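Local coordinates for specific mitochondrial acyl carrier protein (Toxoplasma, PDB 3CE7) that probably carries growing acyl chains on a phosphopantetheine arm during mitochondrial fatty acid biosynthesis, as acyl carrier proteins do, at residues A[15-20]-A[92-97]; A[23-28]-A[84-89]. All blocks are in the same frame, centred on the assembly; numbering follows the deposited sequence.

Contact 1. Residues A[15-20]-A[92-97]; sequences TDINAV and FVVSER
Val94 stands at the middle of this contact and uses its two methyls on different partners. CG2 is wedged against the start of helix 17-29, 3.7 Å from CD1 of Ile17, whose side chain crosses that of Val94 at about a right angle, and 3.9 Å from CG2 of Val20. The valine's other branch, CG1, set anti to the backbone N (chi1 166°), lies 3.5 Å from the carbonyl O of Thr15, on the turn that leads into the helix. Deeper in, Val20 CG1 meets Val93 CG1 at 4.0 Å; both valines are buried, and Val93 also packs on Val67 and Phe71 of helix 57-71. Between the two segments this inner side is aliphatic, with Phe71 adding an aromatic ring. The outer side is open to solvent rather than slack: Thr15 and Arg97 are both exposed, yet the CG2 methyl of Thr15 still rests 3.7 Å from the carbonyl C of Arg97. The arginine chain bends twice and leads its guanidinium away, to a salt bridge with Asp14 and a hydrogen bond to Asp72 O. Asp16 N-caps helix 17-29, its OD1 accepting from Ala19 N at 3.1 Å. The arrangement joins the first and last helices of the acyl carrier protein helical bundle, the start of one against the later half of the other.

Contact 2. Residues A[23-28]-A[84-89]; sequences YIVGMC and QTLQEI
The hydrophobic interior of the acyl carrier protein helix bundle is the setting here, where helix 17-29 packs on the first turn of helix 86-98. Leu86 is the side chain that carries the contact, its forked end laid against Ile24, Val25 and Cys28 of helix 17-29. One branch, CD1, comes 3.6 Å from CB of Cys28 and 3.8 Å from its SG, and also lies 4.1 Å from CG2 of Val25, the Val25 and Leu86 side chains crossing at about a right angle. The other, CD2, lies 3.8 Å from CG2 of Ile24 and also reaches the cysteine CB; the isoleucine and leucine run past each other in opposite directions. The isoleucine places its branches on different neighbours: CG2, anti to the backbone N, takes the leucine, while the extended CG1 arm carries CD1 to 4.3 Å from CG2 of Ile89. Phe63 of helix 57-71 touches both Ile24 and Leu86, and Val38 also packs on the leucine. Beside this apolar patch the helix start is closed by a capping box: Thr85 OG1 accepts from Glu88 N, and Glu88 OE1 takes the backbone N of Thr85 in return. The same carboxylate oxygen receives Gln84 N at 2.7 Å, nearly along its C-O axis, whereas Thr85 N comes from 57° out of the carboxylate plane. Two amides thus grip one oxygen, which should hold the Glu88 carboxylate in place and would tend to favour its charged form. Between the two segments the association rests on shape and on the exclusion of water, while a polar tie between the helices lies alongside, from Gln87 NE2 to Thr21 OG1.

In the fold
Contacts 1 and 2 are two stations along the same pair of helices, 17-29 and 86-98, with centres about 11 Å apart. Contact 2 lies about 3 Å from the centre of the chain, contact 1 about 11 Å from it and nearer the surface. The pairing runs in opposite order along the two helices, which are steeply inclined to one another: the start of helix 17-29 meets the later part of helix 86-98, and its later part meets the beginning. They join through packing, Val93 CG2 lying 4.2 Å from Ile24 CD1 and Ile17 CD1 3.9 Å from Gln87 NE2. Along the chain contact 2 is nested within the loop closed by contact 1, and helix 57-71 packs against both.

Contact 1. Residues A[15-20]-A[92-97]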
loop_
_atom_site.group_PDB
_atom_site.type_symbol
_atom_site.label_atom_id
_atom_site.label_comp_id
_atom_site.label_asym_id
_atom_site.label_seq_id
_atom_site.Cartn_x
_atom_site.Cartn_y
_atom_site.Cartn_z
ATOM N N THR A 15 9.850 9.598 -5.662
ATOM C CA THR A 15 9.518 9.423 -7.073
ATOM C C THR A 15 10.262 8.238 -7.702
ATOM O O THR A 15 10.183 8.024 -8.915
ATOM C CB THR A 15 9.762 10.712 -7.898
ATOM O OG1 THR A 15 11.118 11.152 -7.725
ATOM C CG2 THR A 15 8.808 11.818 -7.451
ATOM N N ASP A 16 10.973 7.475 -6.865
ATOM C CA ASP A 16 11.711 6.279 -7.289
ATOM C C ASP A 16 10.819 5.059 -7.013
ATOM O O ASP A 16 10.642 4.674 -5.865
ATOM C CB ASP A 16 13.028 6.217 -6.493
ATOM C CG ASP A 16 13.883 4.984 -6.788
ATOM O OD1 ASP A 16 13.365 3.922 -7.178
ATOM O OD2 ASP A 16 15.121 5.085 -6.595
ATOM N N ILE A 17 10.268 4.454 -8.064
ATOM C CA ILE A 17 9.312 3.351 -7.882
ATOM C C ILE A 17 9.906 2.127 -7.165
ATOM O O ILE A 17 9.215 1.472 -6.376
ATOM C CB ILE A 17 8.588 2.953 -9.215
ATOM C CG1 ILE A 17 7.426 1.972 -8.946
ATOM C CG2 ILE A 17 9.577 2.418 -10.245
ATOM C CD1 ILE A 17 6.342 2.539 -8.025
ATOM N N ASN A 18 11.172 1.817 -7.427
ATOM C CA ASN A 18 11.812 0.707 -6.712
ATOM C C ASN A 18 11.842 0.960 -5.207
ATOM O O ASN A 18 11.429 0.100 -4.416
ATOM C CB ASN A 18 13.217 0.430 -7.255
ATOM C CG ASN A 18 13.198 -0.305 -8.587
ATOM O OD1 ASN A 18 12.141 -0.548 -9.168
ATOM N ND2 ASN A 18 14.388 -0.654 -9.081
ATOM N N ALA A 19 12.293 2.149 -4.815
ATOM C CA ALA A 19 12.435 2.479 -3.395
ATOM C C ALA A 19 11.075 2.546 -2.708
ATOM O O ALA A 19 10.899 2.002 -1.610
ATOM C CB ALA A 19 13.197 3.791 -3.233
ATOM N N VAL A 20 10.117 3.194 -3.369
ATOM C CA VAL A 20 8.772 3.337 -2.815
ATOM C C VAL A 20 8.094 1.963 -2.708
ATOM O O VAL A 20 7.421 1.678 -1.710
ATOM C CB VAL A 20 7.931 4.340 -3.642
ATOM C CG1 VAL A 20 6.475 4.322 -3.212
ATOM C CG2 VAL A 20 8.494 5.744 -3.501
ATOM N N PHE A 92 0.674 4.788 -7.457
ATOM C CA PHE A 92 -0.103 6.005 -7.222
ATOM C C PHE A 92 0.737 7.034 -6.460
ATOM O O PHE A 92 0.723 8.236 -6.774
ATOM C CB PHE A 92 -1.389 5.709 -6.457
ATOM C CG PHE A 92 -2.277 6.908 -6.330
ATOM C CD1 PHE A 92 -3.024 7.349 -7.414
ATOM C CD2 PHE A 92 -2.323 7.642 -5.138
ATOM C CE1 PHE A 92 -3.843 8.483 -7.312
ATOM C CE2 PHE A 92 -3.140 8.772 -5.027
ATOM C CZ PHE A 92 -3.890 9.194 -6.111
ATOM N N VAL A 93 1.486 6.559 -5.470
ATOM C CA VAL A 93 2.334 7.458 -4.682
ATOM C C VAL A 93 3.340 8.145 -5.603
ATOM O O VAL A 93 3.474 9.376 -5.587
ATOM C CB VAL A 93 3.061 6.708 -3.551
ATOM C CG1 VAL A 93 4.162 7.576 -2.954
ATOM C CG2 VAL A 93 2.070 6.293 -2.478
ATOM N N VAL A 94 4.038 7.353 -6.412
ATOM C CA VAL A 94 5.067 7.909 -7.286
ATOM C C VAL A 94 4.445 8.895 -8.273
ATOM O O VAL A 94 4.966 9.997 -8.462
ATOM C CB VAL A 94 5.871 6.800 -7.977
ATOM C CG1 VAL A 94 6.716 7.371 -9.137
ATOM C CG2 VAL A 94 6.747 6.104 -6.940
ATOM N N SER A 95 3.312 8.510 -8.863
ATOM C CA SER A 95 2.636 9.374 -9.835
ATOM C C SER A 95 2.252 10.716 -9.211
ATOM O O SER A 95 2.459 11.767 -9.828
ATOM C CB SER A 95 1.420 8.676 -10.453
ATOM O OG SER A 95 0.406 8.460 -9.498
ATOM N N GLU A 96 1.743 10.691 -7.983
ATOM C CA GLU A 96 1.342 11.938 -7.325
ATOM C C GLU A 96 2.551 12.804 -7.017
ATOM O O GLU A 96 2.540 14.016 -7.251
ATOM C CB GLU A 96 0.535 11.663 -6.063
ATOM C CG GLU A 96 -0.875 11.155 -6.358
ATOM C CD GLU A 96 -1.737 12.196 -7.061
ATOM O OE1 GLU A 96 -2.067 13.232 -6.435
ATOM O OE2 GLU A 96 -2.078 11.979 -8.238
ATOM N N ARG A 97 3.602 12.183 -6.497
ATOM C CA ARG A 97 4.788 12.943 -6.122
ATOM C C ARG A 97 5.528 13.469 -7.352
ATOM O O ARG A 97 6.174 14.514 -7.283
ATOM C CB ARG A 97 5.718 12.101 -5.246
ATOM C CG ARG A 97 5.117 11.734 -3.885
ATOM C CD ARG A 97 4.644 12.956 -3.084
ATOM N NE ARG A 97 5.735 13.880 -2.785
ATOM C CZ ARG A 97 5.632 14.930 -1.975
ATOM N NH1 ARG A 97 4.484 15.193 -1.354
ATOM N NH2 ARG A 97 6.687 15.708 -1.769
#

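Contact 2. Residues A[23-28]-A[84-89]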
loop_
_atom_site.group_PDB
_atom_site.type_symbol
_atom_site.label_atom_id
_atom_site.label_comp_id
_atom_site.label_asym_id
_atom_site.label_seq_id
_atom_site.Cartn_x
_atom_site.Cartn_y
_atom_site.Cartn_z
ATOM N N TYR A 23 9.578 0.019 0.183
ATOM C CA TYR A 23 9.121 0.596 1.437
ATOM C C TYR A 23 7.694 0.166 1.768
ATOM O O TYR A 23 7.378 -0.230 2.906
ATOM C CB TYR A 23 9.210 2.126 1.388
ATOM C CG TYR A 23 9.303 2.723 2.767
ATOM C CD1 TYR A 23 10.544 2.862 3.390
ATOM C CD2 TYR A 23 8.159 3.107 3.464
ATOM C CE1 TYR A 23 10.652 3.384 4.667
ATOM C CE2 TYR A 23 8.258 3.640 4.756
ATOM C CZ TYR A 23 9.512 3.767 5.342
ATOM O OH TYR A 23 9.653 4.289 6.617
ATOM N N ILE A 24 6.833 0.228 0.759
ATOM C CA ILE A 24 5.422 -0.089 0.932
ATOM C C ILE A 24 5.216 -1.577 1.243
ATOM O O ILE A 24 4.370 -1.923 2.060
ATOM C CB ILE A 24 4.608 0.413 -0.276
ATOM C CG1 ILE A 24 4.488 1.941 -0.176
ATOM C CG2 ILE A 24 3.250 -0.287 -0.373
ATOM C CD1 ILE A 24 3.757 2.627 -1.308
ATOM N N VAL A 25 6.015 -2.445 0.624
ATOM C CA VAL A 25 6.008 -3.870 0.988
ATOM C C VAL A 25 6.328 -4.033 2.481
ATOM O O VAL A 25 5.603 -4.732 3.194
ATOM C CB VAL A 25 6.974 -4.705 0.111
ATOM C CG1 VAL A 25 7.138 -6.140 0.663
ATOM C CG2 VAL A 25 6.454 -4.758 -1.316
ATOM N N GLY A 26 7.369 -3.347 2.946
ATOM C CA GLY A 26 7.741 -3.366 4.371
ATOM C C GLY A 26 6.631 -2.886 5.291
ATOM O O GLY A 26 6.385 -3.479 6.354
ATOM N N MET A 27 5.949 -1.818 4.887
ATOM C CA MET A 27 4.822 -1.289 5.662
ATOM C C MET A 27 3.700 -2.317 5.758
ATOM O O MET A 27 3.098 -2.502 6.823
ATOM C CB MET A 27 4.258 -0.032 5.006
ATOM C CG MET A 27 5.168 1.170 5.072
ATOM S SD MET A 27 4.488 2.555 4.136
ATOM C CE MET A 27 2.915 2.821 4.930
ATOM N N CYS A 28 3.409 -2.957 4.624
ATOM C CA CYS A 28 2.317 -3.910 4.539
ATOM C C CYS A 28 2.590 -5.105 5.441
ATOM O O CYS A 28 1.676 -5.622 6.075
ATOM C CB CYS A 28 2.140 -4.387 3.106
ATOM S SG CYS A 28 0.792 -5.610 2.913
ATOM N N GLN A 84 -6.108 -3.034 -5.399
ATOM C CA GLN A 84 -6.083 -4.475 -5.152
ATOM C C GLN A 84 -4.700 -5.016 -4.786
ATOM O O GLN A 84 -4.595 -6.080 -4.168
ATOM C CB GLN A 84 -6.635 -5.247 -6.346
ATOM C CG GLN A 84 -8.099 -4.995 -6.611
ATOM C CD GLN A 84 -8.576 -5.775 -7.804
ATOM O OE1 GLN A 84 -8.389 -5.360 -8.954
ATOM N NE2 GLN A 84 -9.186 -6.930 -7.545
ATOM N N THR A 85 -3.646 -4.289 -5.169
ATOM C CA THR A 85 -2.266 -4.731 -4.911
ATOM C C THR A 85 -1.388 -3.592 -4.405
ATOM O O THR A 85 -1.706 -2.401 -4.600
ATOM C CB THR A 85 -1.573 -5.286 -6.184
ATOM O OG1 THR A 85 -1.278 -4.204 -7.089
ATOM C CG2 THR A 85 -2.437 -6.351 -6.873
ATOM N N LEU A 86 -0.283 -3.953 -3.758
ATOM C CA LEU A 86 0.675 -2.939 -3.302
ATOM C C LEU A 86 1.355 -2.217 -4.462
ATOM O O LEU A 86 1.689 -1.042 -4.339
ATOM C CB LEU A 86 1.754 -3.553 -2.416
ATOM C CG LEU A 86 1.265 -4.148 -1.101
ATOM C CD1 LEU A 86 2.453 -4.804 -0.462
ATOM C CD2 LEU A 86 0.631 -3.072 -0.189
ATOM N N GLN A 87 1.570 -2.909 -5.584
ATOM C CA GLN A 87 2.176 -2.239 -6.726
ATOM C C GLN A 87 1.331 -1.049 -7.163
ATOM O O GLN A 87 1.873 0.005 -7.514
ATOM C CB GLN A 87 2.380 -3.184 -7.910
ATOM C CG GLN A 87 3.219 -2.552 -9.002
ATOM C CD GLN A 87 4.638 -2.326 -8.546
ATOM O OE1 GLN A 87 5.407 -3.283 -8.388
ATOM N NE2 GLN A 87 4.994 -1.061 -8.296
ATOM N N GLU A 88 0.012 -1.213 -7.145
ATOM C CA GLU A 88 -0.886 -0.118 -7.521
ATOM C C GLU A 88 -0.740 1.076 -6.579
ATOM O O GLU A 88 -0.763 2.232 -7.008
ATOM C CB GLU A 88 -2.327 -0.611 -7.513
ATOM C CG GLU A 88 -2.637 -1.574 -8.662
ATOM C CD GLU A 88 -3.985 -2.246 -8.506
ATOM O OE1 GLU A 88 -4.511 -2.259 -7.378
ATOM O OE2 GLU A 88 -4.520 -2.777 -9.508
ATOM N N ILE A 89 -0.600 0.782 -5.286
ATOM C CA ILE A 89 -0.465 1.835 -4.290
ATOM C C ILE A 89 0.853 2.581 -4.495
ATOM O O ILE A 89 0.869 3.827 -4.538
ATOM C CB ILE A 89 -0.605 1.302 -2.857
ATOM C CG1 ILE A 89 -1.962 0.601 -2.710
ATOM C CG2 ILE A 89 -0.501 2.472 -1.852
ATOM C CD1 ILE A 89 -2.247 0.024 -1.324
#